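Local coordinates for protein probable dehydrogenase (Mesorhizobium loti, PDB 3T37) that probably oxidises the 4-hydroxymethyl group of pyridoxine to the aldehyde with oxygen, as an FAD-dependent member of the GMC oxidoreductase family, at residues Ala172-Gly177 against Ile194-Asn199; Ala290-Leu295 against Val387-Pro392; Ile458-Pro463 against Ala502-Ala507. All blocks are in the same frame, centred on the assembly; numbering follows the deposited sequence.

Contact 1: residues Ala172-Gly177 against Ile194-Asn199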
ATOM      1  N   ALA A 172      23.739  -1.466  28.375  1.00 21.72           N
ATOM      2  CA  ALA A 172      24.569  -0.332  28.764  1.00 22.31           C
ATOM      3  C   ALA A 172      24.936   0.471  27.515  1.00 29.48           C
ATOM      4  O   ALA A 172      24.993   1.702  27.552  1.00 25.13           O
ATOM      5  CB  ALA A 172      25.820  -0.808  29.478  1.00 24.71           C
ATOM      6  N   PHE A 173      25.176  -0.229  26.406  1.00 25.47           N
ATOM      7  CA  PHE A 173      25.457   0.438  25.139  1.00 26.30           C
ATOM      8  C   PHE A 173      24.268   1.314  24.720  1.00 22.75           C
ATOM      9  O   PHE A 173      24.426   2.492  24.371  1.00 22.80           O
ATOM     10  CB  PHE A 173      25.740  -0.606  24.065  1.00 27.41           C
ATOM     11  CG  PHE A 173      25.878  -0.040  22.685  1.00 25.05           C
ATOM     12  CD1 PHE A 173      27.065   0.574  22.280  1.00 23.28           C
ATOM     13  CD2 PHE A 173      24.827  -0.123  21.789  1.00 23.00           C
ATOM     14  CE1 PHE A 173      27.198   1.085  20.985  1.00 23.87           C
ATOM     15  CE2 PHE A 173      24.950   0.392  20.495  1.00 24.41           C
ATOM     16  CZ  PHE A 173      26.132   0.989  20.093  1.00 23.54           C
ATOM     17  N   ILE A 174      23.079   0.729  24.761  1.00 21.44           N
ATOM     18  CA  ILE A 174      21.846   1.448  24.452  1.00 22.79           C
ATOM     19  C   ILE A 174      21.654   2.678  25.350  1.00 26.92           C
ATOM     20  O   ILE A 174      21.280   3.764  24.873  1.00 23.98           O
ATOM     21  CB  ILE A 174      20.641   0.480  24.525  1.00 25.03           C
ATOM     22  CG1 ILE A 174      20.705  -0.493  23.350  1.00 25.02           C
ATOM     23  CG2 ILE A 174      19.308   1.222  24.529  1.00 22.63           C
ATOM     24  CD1 ILE A 174      19.577  -1.510  23.313  1.00 29.43           C
ATOM     25  N   GLU A 175      21.933   2.526  26.640  1.00 28.60           N
ATOM     26  CA  GLU A 175      21.837   3.662  27.557  1.00 25.93           C
ATOM     27  C   GLU A 175      22.834   4.744  27.186  1.00 30.85           C
ATOM     28  O   GLU A 175      22.534   5.942  27.286  1.00 25.97           O
ATOM     29  CB  GLU A 175      22.089   3.212  28.997  1.00 27.71           C
ATOM     30  CG  GLU A 175      20.942   2.425  29.573  1.00 23.81           C
ATOM     31  CD  GLU A 175      19.647   3.205  29.497  1.00 43.29           C
ATOM     32  OE1 GLU A 175      19.663   4.403  29.879  1.00 37.29           O
ATOM     33  OE2 GLU A 175      18.623   2.630  29.042  1.00 42.20           O
ATOM     34  N   ALA A 176      24.029   4.321  26.775  1.00 26.71           N
ATOM     35  CA  ALA A 176      25.079   5.259  26.406  1.00 25.09           C
ATOM     36  C   ALA A 176      24.600   6.098  25.238  1.00 27.66           C
ATOM     37  O   ALA A 176      24.706   7.325  25.244  1.00 24.99           O
ATOM     38  CB  ALA A 176      26.363   4.515  26.040  1.00 23.08           C
ATOM     39  N   GLY A 177      24.054   5.430  24.235  1.00 24.55           N
ATOM     40  CA  GLY A 177      23.588   6.134  23.057  1.00 26.41           C
ATOM     41  C   GLY A 177      22.392   7.010  23.366  1.00 29.42           C
ATOM     42  O   GLY A 177      22.293   8.124  22.864  1.00 26.28           O
ATOM     43  N   ILE A 194      17.190   5.923  12.701  1.00 31.09           N
ATOM     44  CA  ILE A 194      18.168   6.551  13.579  1.00 27.07           C
ATOM     45  C   ILE A 194      17.704   6.454  15.019  1.00 30.47           C
ATOM     46  O   ILE A 194      16.573   6.833  15.355  1.00 26.79           O
ATOM     47  CB  ILE A 194      18.404   8.026  13.201  1.00 28.57           C
ATOM     48  CG1 ILE A 194      19.243   8.087  11.920  1.00 27.68           C
ATOM     49  CG2 ILE A 194      19.099   8.769  14.338  1.00 20.54           C
ATOM     50  CD1 ILE A 194      19.760   9.469  11.589  1.00 24.97           C
ATOM     51  N   GLY A 195      18.575   5.935  15.877  1.00 26.21           N
ATOM     52  CA  GLY A 195      18.225   5.813  17.274  1.00 23.10           C
ATOM     53  C   GLY A 195      18.897   4.625  17.919  1.00 28.36           C
ATOM     54  O   GLY A 195      19.913   4.117  17.425  1.00 24.50           O
ATOM     55  N   VAL A 196      18.310   4.166  19.015  1.00 25.99           N
ATOM     56  CA  VAL A 196      18.943   3.169  19.871  1.00 28.55           C
ATOM     57  C   VAL A 196      17.928   2.025  20.161  1.00 26.21           C
ATOM     58  O   VAL A 196      16.771   2.288  20.496  1.00 29.50           O
ATOM     59  CB  VAL A 196      19.524   3.912  21.127  1.00 32.62           C
ATOM     60  CG1 VAL A 196      18.577   3.877  22.319  1.00 27.15           C
ATOM     61  CG2 VAL A 196      20.925   3.447  21.474  1.00 28.86           C
ATOM     62  N   THR A 197      18.339   0.768  19.964  1.00 30.39           N
ATOM     63  CA  THR A 197      17.437  -0.396  20.096  1.00 26.24           C
ATOM     64  C   THR A 197      18.163  -1.739  19.919  1.00 31.26           C
ATOM     65  O   THR A 197      19.205  -1.813  19.267  1.00 26.37           O
ATOM     66  CB  THR A 197      16.294  -0.369  19.037  1.00 31.07           C
ATOM     67  OG1 THR A 197      15.466  -1.529  19.182  1.00 29.98           O
ATOM     68  CG2 THR A 197      16.871  -0.370  17.623  1.00 23.36           C
ATOM     69  N   PRO A 198      17.623  -2.808  20.515  1.00 31.35           N
ATOM     70  CA  PRO A 198      18.130  -4.119  20.108  1.00 27.48           C
ATOM     71  C   PRO A 198      17.719  -4.376  18.672  1.00 24.75           C
ATOM     72  O   PRO A 198      16.620  -3.967  18.283  1.00 26.85           O
ATOM     73  CB  PRO A 198      17.370  -5.086  21.021  1.00 28.68           C
ATOM     74  CG  PRO A 198      17.007  -4.266  22.222  1.00 32.26           C
ATOM     75  CD  PRO A 198      16.721  -2.890  21.679  1.00 30.80           C
ATOM     76  N   ASN A 199      18.578  -5.029  17.894  1.00 25.68           N
ATOM     77  CA  ASN A 199      18.220  -5.415  16.537  1.00 22.51           C
ATOM     78  C   ASN A 199      17.082  -6.406  16.592  1.00 26.11           C
ATOM     79  O   ASN A 199      17.091  -7.317  17.428  1.00 25.64           O
ATOM     80  CB  ASN A 199      19.403  -6.099  15.833  1.00 23.95           C
ATOM     81  CG  ASN A 199      20.625  -5.218  15.753  1.00 26.13           C
ATOM     82  OD1 ASN A 199      20.519  -3.988  15.728  1.00 25.25           O
ATOM     83  ND2 ASN A 199      21.802  -5.843  15.715  1.00 27.31           N
TER
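The flat peptide group joining Thr-197 to Pro-198 has Ile-174 over one face. Ile-174 CD1 stands 3.7 Å from Thr-197 C and lies over the proline ring toward its CD atom, 3.6 Å from Pro-198 CD. The two side chains cross at about a right angle. The second branch of Ile-174 works separately. CG2 is anti to the backbone N and touches Val-196 CG1 at 3.5 Å, while CG1 runs out extended (chi2 180°) to carry CD1 to the proline. Val-196 also presses its other methyl on the helix backbone, with CG2 3.4 Å from Ile-174 O. Its chi1 of 96° is off a staggered position, consistent with a tight fit. Gly-177 makes room here, since a CB on it would run into Val-196 CG2. No hydrogen bond crosses the contact. Within the loop Thr-197 OG1 bonds Pro-198 O at 2.8 Å. From outside, Thr-197 OG1 takes the amide of Gly-187, and Gly-195 and Asn-199 bond backbone to backbone with Tyr-335 and Glu-331. This is helix-on-loop packing beside strand 330-336, part of the antiparallel sheet that, in GMC oxidoreductases, belongs to the substrate domain.

Contact 2: residues Ala290-Leu295 against Val387-Pro392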
ATOM      1  N   ALA A 290      38.190 -13.690 -20.562  1.00 26.37           N
ATOM      2  CA  ALA A 290      37.878 -14.915 -19.836  1.00 28.84           C
ATOM      3  C   ALA A 290      37.721 -16.068 -20.815  1.00 26.39           C
ATOM      4  O   ALA A 290      37.460 -17.208 -20.409  1.00 24.57           O
ATOM      5  CB  ALA A 290      36.614 -14.734 -19.010  1.00 21.51           C
ATOM      6  N   GLY A 291      37.866 -15.768 -22.108  1.00 22.98           N
ATOM      7  CA  GLY A 291      37.760 -16.791 -23.138  1.00 19.90           C
ATOM      8  C   GLY A 291      36.329 -17.256 -23.392  1.00 25.97           C
ATOM      9  O   GLY A 291      36.096 -18.413 -23.751  1.00 24.81           O
ATOM     10  N   VAL A 292      35.371 -16.351 -23.210  1.00 22.45           N
ATOM     11  CA  VAL A 292      33.960 -16.644 -23.458  1.00 24.19           C
ATOM     12  C   VAL A 292      33.483 -15.795 -24.644  1.00 22.38           C
ATOM     13  O   VAL A 292      33.721 -14.583 -24.667  1.00 26.76           O
ATOM     14  CB  VAL A 292      33.098 -16.264 -22.208  1.00 25.31           C
ATOM     15  CG1 VAL A 292      31.605 -16.442 -22.501  1.00 22.24           C
ATOM     16  CG2 VAL A 292      33.495 -17.101 -21.007  1.00 22.99           C
ATOM     17  N   GLY A 293      32.815 -16.406 -25.622  1.00 24.53           N
ATOM     18  CA  GLY A 293      32.239 -15.647 -26.728  1.00 22.70           C
ATOM     19  C   GLY A 293      31.158 -14.674 -26.256  1.00 30.32           C
ATOM     20  O   GLY A 293      30.302 -15.033 -25.436  1.00 30.55           O
ATOM     21  N   CYS A 294      31.195 -13.442 -26.762  1.00 25.48           N
ATOM     22  CA  CYS A 294      30.197 -12.436 -26.402  1.00 27.08           C
ATOM     23  C   CYS A 294      28.995 -12.501 -27.325  1.00 27.46           C
ATOM     24  O   CYS A 294      29.113 -12.278 -28.540  1.00 30.83           O
ATOM     25  CB  CYS A 294      30.779 -11.018 -26.445  1.00 22.97           C
ATOM     26  SG  CYS A 294      29.568  -9.730 -25.908  1.00 27.79           S
ATOM     27  N   LEU A 295      27.834 -12.787 -26.745  1.00 25.20           N
ATOM     28  CA  LEU A 295      26.599 -12.846 -27.510  1.00 25.14           C
ATOM     29  C   LEU A 295      25.815 -11.555 -27.295  1.00 25.75           C
ATOM     30  O   LEU A 295      25.120 -11.075 -28.200  1.00 24.94           O
ATOM     31  CB  LEU A 295      25.783 -14.066 -27.078  1.00 26.06           C
ATOM     32  CG  LEU A 295      26.465 -15.421 -27.316  1.00 26.92           C
ATOM     33  CD1 LEU A 295      25.738 -16.571 -26.607  1.00 27.19           C
ATOM     34  CD2 LEU A 295      26.549 -15.707 -28.808  1.00 28.79           C
ATOM     35  N   VAL A 387      32.756  -7.258 -10.259  1.00 21.78           N
ATOM     36  CA  VAL A 387      33.009  -8.684 -10.243  1.00 20.16           C
ATOM     37  C   VAL A 387      33.174  -9.075 -11.686  1.00 24.80           C
ATOM     38  O   VAL A 387      32.395  -8.632 -12.539  1.00 20.25           O
ATOM     39  CB  VAL A 387      31.773  -9.489  -9.807  1.00 23.67           C
ATOM     40  CG1 VAL A 387      32.150 -10.968  -9.656  1.00 22.45           C
ATOM     41  CG2 VAL A 387      31.171  -8.934  -8.534  1.00 30.30           C
ATOM     42  N   ARG A 388      34.141  -9.934 -11.977  1.00 23.70           N
ATOM     43  CA  ARG A 388      34.166 -10.528 -13.307  1.00 25.60           C
ATOM     44  C   ARG A 388      34.641 -11.964 -13.288  1.00 23.74           C
ATOM     45  O   ARG A 388      35.442 -12.348 -12.433  1.00 22.39           O
ATOM     46  CB  ARG A 388      34.973  -9.668 -14.284  1.00 26.96           C
ATOM     47  CG  ARG A 388      36.409  -9.460 -13.947  1.00 30.92           C
ATOM     48  CD  ARG A 388      36.921  -8.136 -14.548  1.00 33.68           C
ATOM     49  NE  ARG A 388      37.687  -7.375 -13.554  1.00 41.56           N
ATOM     50  CZ  ARG A 388      39.018  -7.361 -13.458  1.00 48.43           C
ATOM     51  NH1 ARG A 388      39.768  -8.052 -14.315  1.00 48.00           N
ATOM     52  NH2 ARG A 388      39.600  -6.645 -12.501  1.00 45.42           N
ATOM     53  N   ILE A 389      34.132 -12.768 -14.218  1.00 24.43           N
ATOM     54  CA  ILE A 389      34.613 -14.136 -14.346  1.00 25.27           C
ATOM     55  C   ILE A 389      36.053 -14.119 -14.837  1.00 23.04           C
ATOM     56  O   ILE A 389      36.468 -13.166 -15.499  1.00 25.11           O
ATOM     57  CB  ILE A 389      33.746 -14.944 -15.316  1.00 20.76           C
ATOM     58  CG1 ILE A 389      33.745 -14.287 -16.705  1.00 18.36           C
ATOM     59  CG2 ILE A 389      32.324 -15.052 -14.761  1.00 19.46           C
ATOM     60  CD1 ILE A 389      33.060 -15.150 -17.778  1.00 19.01           C
ATOM     61  N   SER A 390      36.821 -15.151 -14.490  1.00 25.78           N
ATOM     62  CA  SER A 390      38.198 -15.265 -14.972  1.00 22.68           C
ATOM     63  C   SER A 390      38.287 -16.332 -16.057  1.00 29.70           C
ATOM     64  O   SER A 390      39.304 -16.438 -16.743  1.00 28.43           O
ATOM     65  CB  SER A 390      39.164 -15.603 -13.829  1.00 21.86           C
ATOM     66  OG  SER A 390      38.907 -16.902 -13.307  1.00 26.48           O
ATOM     67  N   GLY A 391      37.222 -17.117 -16.218  1.00 25.44           N
ATOM     68  CA  GLY A 391      37.182 -18.123 -17.274  1.00 23.65           C
ATOM     69  C   GLY A 391      35.764 -18.627 -17.478  1.00 29.32           C
ATOM     70  O   GLY A 391      34.852 -18.184 -16.771  1.00 24.13           O
ATOM     71  N   PRO A 392      35.570 -19.564 -18.430  1.00 23.26           N
ATOM     72  CA  PRO A 392      34.228 -20.063 -18.751  1.00 21.18           C
ATOM     73  C   PRO A 392      33.712 -21.063 -17.731  1.00 25.26           C
ATOM     74  O   PRO A 392      32.508 -21.335 -17.734  1.00 28.04           O
ATOM     75  CB  PRO A 392      34.426 -20.804 -20.092  1.00 25.29           C
ATOM     76  CG  PRO A 392      35.843 -20.506 -20.534  1.00 28.18           C
ATOM     77  CD  PRO A 392      36.608 -20.151 -19.295  1.00 25.29           C
TER
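A Schellman motif ends helix 284-290, and Gly-291, its first residue beyond helical angles, packs against Pro-392: Gly-291 O is 3.8 Å from Pro-392 CG. The positive phi of Gly-291 (74°) favours glycine. Just before it, Ala-290 is the most covered residue of the contact. Its carbonyl O faces the turn of the other segment and meets two carbons. Gly-391 CA gives a CA-H...O contact to Ala-290 O at 3.3 Å, with 155° at the hydrogen. Pro-392 CD comes equally near the same oxygen. Ala-290 CB touches Ile-389 CG1 at 3.7 Å.

Segment 387-392 begins on strand 386-388, which pairs with strand 399-401 in a small antiparallel sheet. The helix end packs, without a hydrogen bond, on the chain about 100 residues further on. Ile-389 reaches both Ala-290 and Val-292. Its CG1 sits between the backbone N and the carbonyl carbon (chi1 59°), and the extended chain brings Ile-389 CD1 near each of them, 3.8 Å from Val-292 CG2. The side chains of Val-292 and Ile-389 cross at about a right angle. Val-292 CG2 also rests on the proline, 3.9 Å from Pro-392 CB. Beyond the contact, Ile-389 packs on Ala-274 and Met-277 of helix 268-278. Ser-390 turns away, and its OG bonds Arg-397 O.

Contact 3: residues Ile458-Pro463 against Ala502-Ala507. With FAD (flavin-adenine dinucleotide), chain B.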
ATOM      1  N   ILE A 458      36.224  -4.804   7.947  1.00 20.08           N
ATOM      2  CA  ILE A 458      35.886  -6.100   7.381  1.00 25.26           C
ATOM      3  C   ILE A 458      34.502  -6.024   6.752  1.00 26.09           C
ATOM      4  O   ILE A 458      33.705  -5.127   7.058  1.00 21.46           O
ATOM      5  CB  ILE A 458      35.884  -7.219   8.447  1.00 31.33           C
ATOM      6  CG1 ILE A 458      34.881  -6.911   9.562  1.00 22.86           C
ATOM      7  CG2 ILE A 458      37.268  -7.402   9.024  1.00 26.56           C
ATOM      8  CD1 ILE A 458      34.736  -8.073  10.577  1.00 30.40           C
ATOM      9  N   THR A 459      34.212  -6.969   5.870  1.00 22.42           N
ATOM     10  CA  THR A 459      32.921  -6.959   5.211  1.00 19.79           C
ATOM     11  C   THR A 459      31.770  -7.156   6.189  1.00 24.55           C
ATOM     12  O   THR A 459      31.870  -7.932   7.149  1.00 19.65           O
ATOM     13  CB  THR A 459      32.831  -8.036   4.110  1.00 22.53           C
ATOM     14  OG1 THR A 459      31.496  -8.044   3.593  1.00 22.63           O
ATOM     15  CG2 THR A 459      33.197  -9.432   4.659  1.00 17.64           C
ATOM     16  N   HIS A 460      30.669  -6.459   5.936  1.00 21.75           N
ATOM     17  CA  HIS A 460      29.464  -6.635   6.734  1.00 23.16           C
ATOM     18  C   HIS A 460      28.637  -7.743   6.099  1.00 25.64           C
ATOM     19  O   HIS A 460      27.578  -8.098   6.610  1.00 22.67           O
ATOM     20  CB  HIS A 460      28.657  -5.344   6.728  1.00 22.89           C
ATOM     21  CG  HIS A 460      27.726  -5.200   7.891  1.00 28.02           C
ATOM     22  ND1 HIS A 460      27.208  -6.276   8.576  1.00 25.70           N
ATOM     23  CD2 HIS A 460      27.217  -4.093   8.487  1.00 28.41           C
ATOM     24  CE1 HIS A 460      26.423  -5.841   9.544  1.00 27.86           C
ATOM     25  NE2 HIS A 460      26.403  -4.521   9.508  1.00 27.52           N
ATOM     26  N   HIS A 461      29.126  -8.258   4.965  1.00 25.03           N
ATOM     27  CA  HIS A 461      28.466  -9.330   4.202  1.00 20.65           C
ATOM     28  C   HIS A 461      27.188  -8.889   3.483  1.00 22.12           C
ATOM     29  O   HIS A 461      26.216  -9.644   3.451  1.00 18.67           O
ATOM     30  CB  HIS A 461      28.130 -10.551   5.089  1.00 24.42           C
ATOM     31  CG  HIS A 461      29.304 -11.136   5.811  1.00 28.47           C
ATOM     32  ND1 HIS A 461      30.273 -11.889   5.176  1.00 30.22           N
ATOM     33  CD2 HIS A 461      29.650 -11.109   7.121  1.00 30.82           C
ATOM     34  CE1 HIS A 461      31.175 -12.275   6.058  1.00 36.15           C
ATOM     35  NE2 HIS A 461      30.821 -11.819   7.248  1.00 31.49           N
ATOM     36  N   HIS A 462      27.188  -7.698   2.881  1.00 20.50           N
ATOM     37  CA  HIS A 462      26.027  -7.242   2.103  1.00 18.47           C
ATOM     38  C   HIS A 462      26.352  -6.893   0.641  1.00 21.19           C
ATOM     39  O   HIS A 462      26.037  -5.785   0.198  1.00 17.08           O
ATOM     40  CB  HIS A 462      25.416  -5.989   2.753  1.00 17.32           C
ATOM     41  CG  HIS A 462      25.150  -6.135   4.217  1.00 20.91           C
ATOM     42  ND1 HIS A 462      25.205  -5.067   5.088  1.00 21.77           N
ATOM     43  CD2 HIS A 462      24.827  -7.218   4.965  1.00 19.93           C
ATOM     44  CE1 HIS A 462      24.938  -5.485   6.313  1.00 22.83           C
ATOM     45  NE2 HIS A 462      24.701  -6.786   6.267  1.00 26.63           N
ATOM     46  N   PRO A 463      26.979  -7.816  -0.110  1.00 20.26           N
ATOM     47  CA  PRO A 463      27.303  -7.475  -1.502  1.00 18.25           C
ATOM     48  C   PRO A 463      26.020  -7.365  -2.309  1.00 18.95           C
ATOM     49  O   PRO A 463      25.094  -8.158  -2.088  1.00 19.18           O
ATOM     50  CB  PRO A 463      28.110  -8.696  -1.985  1.00 14.95           C
ATOM     51  CG  PRO A 463      27.548  -9.843  -1.159  1.00 21.46           C
ATOM     52  CD  PRO A 463      27.306  -9.220   0.209  1.00 21.45           C
ATOM     53  N   ALA A 502      20.573   1.392   4.272  1.00 21.80           N
ATOM     54  CA  ALA A 502      21.416   1.787   5.409  1.00 22.70           C
ATOM     55  C   ALA A 502      22.030   0.609   6.183  1.00 20.02           C
ATOM     56  O   ALA A 502      23.186   0.663   6.616  1.00 19.96           O
ATOM     57  CB  ALA A 502      20.623   2.671   6.367  1.00 21.71           C
ATOM     58  N   GLY A 503      21.254  -0.454   6.371  1.00 24.32           N
ATOM     59  CA  GLY A 503      21.710  -1.556   7.193  1.00 19.71           C
ATOM     60  C   GLY A 503      21.698  -2.841   6.403  1.00 21.47           C
ATOM     61  O   GLY A 503      21.711  -2.808   5.178  1.00 26.37           O
ATOM     62  N   PRO A 504      21.668  -3.976   7.105  1.00 19.51           N
ATOM     63  CA  PRO A 504      21.634  -5.312   6.485  1.00 22.88           C
ATOM     64  C   PRO A 504      20.516  -5.417   5.449  1.00 24.36           C
ATOM     65  O   PRO A 504      19.419  -4.858   5.631  1.00 21.44           O
ATOM     66  CB  PRO A 504      21.385  -6.239   7.676  1.00 19.35           C
ATOM     67  CG  PRO A 504      21.998  -5.490   8.870  1.00 22.13           C
ATOM     68  CD  PRO A 504      21.684  -4.032   8.582  1.00 19.59           C
ATOM     69  N   ILE A 505      20.790  -6.135   4.367  1.00 16.86           N
ATOM     70  CA  ILE A 505      19.942  -6.060   3.186  1.00 20.37           C
ATOM     71  C   ILE A 505      18.988  -7.234   2.979  1.00 21.29           C
ATOM     72  O   ILE A 505      18.307  -7.298   1.946  1.00 23.71           O
ATOM     73  CB  ILE A 505      20.809  -5.899   1.923  1.00 20.88           C
ATOM     74  CG1 ILE A 505      21.709  -7.122   1.733  1.00 20.46           C
ATOM     75  CG2 ILE A 505      21.648  -4.645   2.026  1.00 18.15           C
ATOM     76  CD1 ILE A 505      22.517  -7.097   0.406  1.00 20.82           C
ATOM     77  N   HIS A 506      18.934  -8.167   3.929  1.00 22.53           N
ATOM     78  CA  HIS A 506      18.085  -9.353   3.756  1.00 21.72           C
ATOM     79  C   HIS A 506      16.636  -8.958   3.503  1.00 22.64           C
ATOM     80  O   HIS A 506      16.014  -9.459   2.569  1.00 23.16           O
ATOM     81  CB  HIS A 506      18.131 -10.259   4.990  1.00 28.36           C
ATOM     82  CG  HIS A 506      17.528 -11.613   4.778  1.00 30.76           C
ATOM     83  ND1 HIS A 506      16.747 -12.237   5.728  1.00 27.95           N
ATOM     84  CD2 HIS A 506      17.615 -12.475   3.735  1.00 27.87           C
ATOM     85  CE1 HIS A 506      16.367 -13.419   5.273  1.00 37.07           C
ATOM     86  NE2 HIS A 506      16.882 -13.590   4.067  1.00 33.06           N
ATOM     87  N   ALA A 507      16.095  -8.060   4.331  1.00 23.05           N
ATOM     88  CA  ALA A 507      14.688  -7.655   4.194  1.00 24.37           C
ATOM     89  C   ALA A 507      14.423  -7.060   2.808  1.00 21.64           C
ATOM     90  O   ALA A 507      13.436  -7.403   2.153  1.00 25.72           O
ATOM     91  CB  ALA A 507      14.295  -6.651   5.291  1.00 22.77           C
TER
HETATM   92  PA  FAD B 601      21.723 -15.941  -1.525  1.00 26.97           P
HETATM   93  O1A FAD B 601      23.201 -15.999  -1.231  1.00 30.54           O
HETATM   94  O2A FAD B 601      20.880 -15.973  -0.259  1.00 33.17           O
HETATM   95  O5B FAD B 601      21.260 -17.165  -2.456  1.00 28.37           O
HETATM   96  C5B FAD B 601      21.957 -17.495  -3.631  1.00 29.76           C
HETATM   97  C4B FAD B 601      21.716 -18.984  -3.837  1.00 28.23           C
HETATM   98  O4B FAD B 601      22.016 -19.342  -5.171  1.00 24.40           O
HETATM   99  C3B FAD B 601      22.590 -19.841  -2.937  1.00 29.93           C
HETATM  100  O3B FAD B 601      21.740 -20.791  -2.320  1.00 25.32           O
HETATM  101  C2B FAD B 601      23.577 -20.473  -3.913  1.00 31.82           C
HETATM  102  O2B FAD B 601      24.081 -21.730  -3.509  1.00 34.71           O
HETATM  103  C1B FAD B 601      22.748 -20.554  -5.187  1.00 25.63           C
HETATM  104  N9A FAD B 601      23.540 -20.521  -6.423  1.00 29.68           N
HETATM  105  C8A FAD B 601      24.571 -19.661  -6.715  1.00 26.97           C
HETATM  106  N7A FAD B 601      25.003 -19.945  -7.971  1.00 26.07           N
HETATM  107  C5A FAD B 601      24.262 -20.943  -8.486  1.00 23.16           C
HETATM  108  C6A FAD B 601      24.291 -21.606  -9.713  1.00 25.05           C
HETATM  109  N6A FAD B 601      25.092 -21.198 -10.703  1.00 20.73           N
HETATM  110  N1A FAD B 601      23.377 -22.617  -9.949  1.00 24.60           N
HETATM  111  C2A FAD B 601      22.461 -22.971  -8.978  1.00 26.01           C
HETATM  112  N3A FAD B 601      22.442 -22.312  -7.766  1.00 29.04           N
HETATM  113  C4A FAD B 601      23.329 -21.313  -7.522  1.00 27.24           C
HETATM  114  N1  FAD B 601      21.487  -9.781   5.927  1.00 27.45           N
HETATM  115  C2  FAD B 601      20.680  -9.221   6.888  1.00 25.58           C
HETATM  116  O2  FAD B 601      19.740  -8.507   6.558  1.00 26.43           O
HETATM  117  N3  FAD B 601      20.930  -9.422   8.228  1.00 28.91           N
HETATM  118  C4  FAD B 601      22.000 -10.191   8.616  1.00 35.23           C
HETATM  119  O4  FAD B 601      22.224 -10.374   9.809  1.00 35.40           O
HETATM  120  C4X FAD B 601      22.817 -10.763   7.654  1.00 32.08           C
HETATM  121  N5  FAD B 601      23.882 -11.527   8.047  1.00 38.19           N
HETATM  122  C5X FAD B 601      24.704 -12.118   7.106  1.00 39.35           C
HETATM  123  C6  FAD B 601      25.768 -12.903   7.543  1.00 39.75           C
HETATM  124  C7  FAD B 601      26.591 -13.520   6.623  1.00 39.95           C
HETATM  125  C7M FAD B 601      27.745 -14.365   7.088  1.00 39.32           C
HETATM  126  C8  FAD B 601      26.338 -13.340   5.272  1.00 39.08           C
HETATM  127  C8M FAD B 601      27.254 -14.000   4.303  1.00 38.80           C
HETATM  128  C9  FAD B 601      25.275 -12.552   4.818  1.00 32.90           C
HETATM  129  C9A FAD B 601      24.443 -11.938   5.748  1.00 32.76           C
HETATM  130  N10 FAD B 601      23.373 -11.151   5.352  1.00 29.64           N
HETATM  131  C10 FAD B 601      22.557 -10.566   6.305  1.00 28.78           C
HETATM  132  C1' FAD B 601      23.089 -10.907   3.905  1.00 28.48           C
HETATM  133  C2' FAD B 601      21.939 -11.748   3.395  1.00 30.60           C
HETATM  134  O2' FAD B 601      22.059 -13.046   3.929  1.00 34.52           O
HETATM  135  C3' FAD B 601      22.036 -11.785   1.885  1.00 32.33           C
HETATM  136  O3' FAD B 601      22.180 -10.467   1.381  1.00 29.31           O
HETATM  137  C4' FAD B 601      20.798 -12.427   1.284  1.00 30.50           C
HETATM  138  O4' FAD B 601      20.712 -13.749   1.767  1.00 25.63           O
HETATM  139  C5' FAD B 601      20.949 -12.415  -0.234  1.00 26.18           C
HETATM  140  O5' FAD B 601      20.009 -13.280  -0.807  1.00 26.72           O
HETATM  141  P   FAD B 601      20.164 -13.690  -2.353  1.00 25.50           P
HETATM  142  O1P FAD B 601      18.904 -14.430  -2.772  1.00 22.97           O
HETATM  143  O2P FAD B 601      20.436 -12.426  -3.174  1.00 21.61           O
HETATM  144  O3P FAD B 601      21.454 -14.643  -2.441  1.00 26.75           O
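The two backbones come closest at His-462 and Ile-505, whose CA atoms are 6.3 Å apart, and no hydrogen bond joins the segments. His-462 carries the contact. Pro-504 CA lies over one face of its ring in a CH-pi contact, 3.6 Å from the centroid and 27° off the normal. His-460 O sits over the opposite face, toward its rim. His-462 CE1 stands over the centre of the His-460 ring. His-462 ND1 is hydrogen-bonded to His-308 ND1, which would limit the turning of the His-462 ring. Ile-505 CD1 slides in beside, 3.9 Å from His-462 CB.

The FAD is met from both segments. His-461 CB lies 3.3 Å from FAD C8. With CG anti to the carbonyl carbon (chi1 -56°), the imidazole is laid by the methyl end of the flavin, C7M over one face and Thr-459 CG2 on the other. With an alanine here, C7M and Thr-459 CG2 would probably lose the ring that separates them, leaving a gap beside the flavin. In an ST turn, His-461 N bonds Thr-459 OG1 at 2.7 Å. On the same face of the flavin, at its pyrimidine end, Pro-504 CB approaches FAD C2 at 3.2 Å. The His-506 amide bonds FAD O2, an atom less surely placed. His-461, Pro-504, Ile-505 and His-506 belong to the flavin pocket of this GMC oxidoreductase, with His-462 packed behind Pro-504 and Ile-505.

Overall arrangement
Contact 3 lies near the middle of the chain, its centre about 4 Å from the chain centre, and touches the FAD directly. The other two are farther out and on opposite sides of that centre. Contact 1 has its centre about 19 Å from that of contact 3, contact 2 about 27 Å, and their own centres are about 47 Å apart. None touches another; the nearest atoms of contact 3 are about 7 Å from each of the others. The side chain of Pro-198 in contact 1 is about 13 Å from the FAD and that of Ile-389 in contact 2 about 10 Å. Both contacts are structural packing, whereas contact 3 forms part of the flavin site.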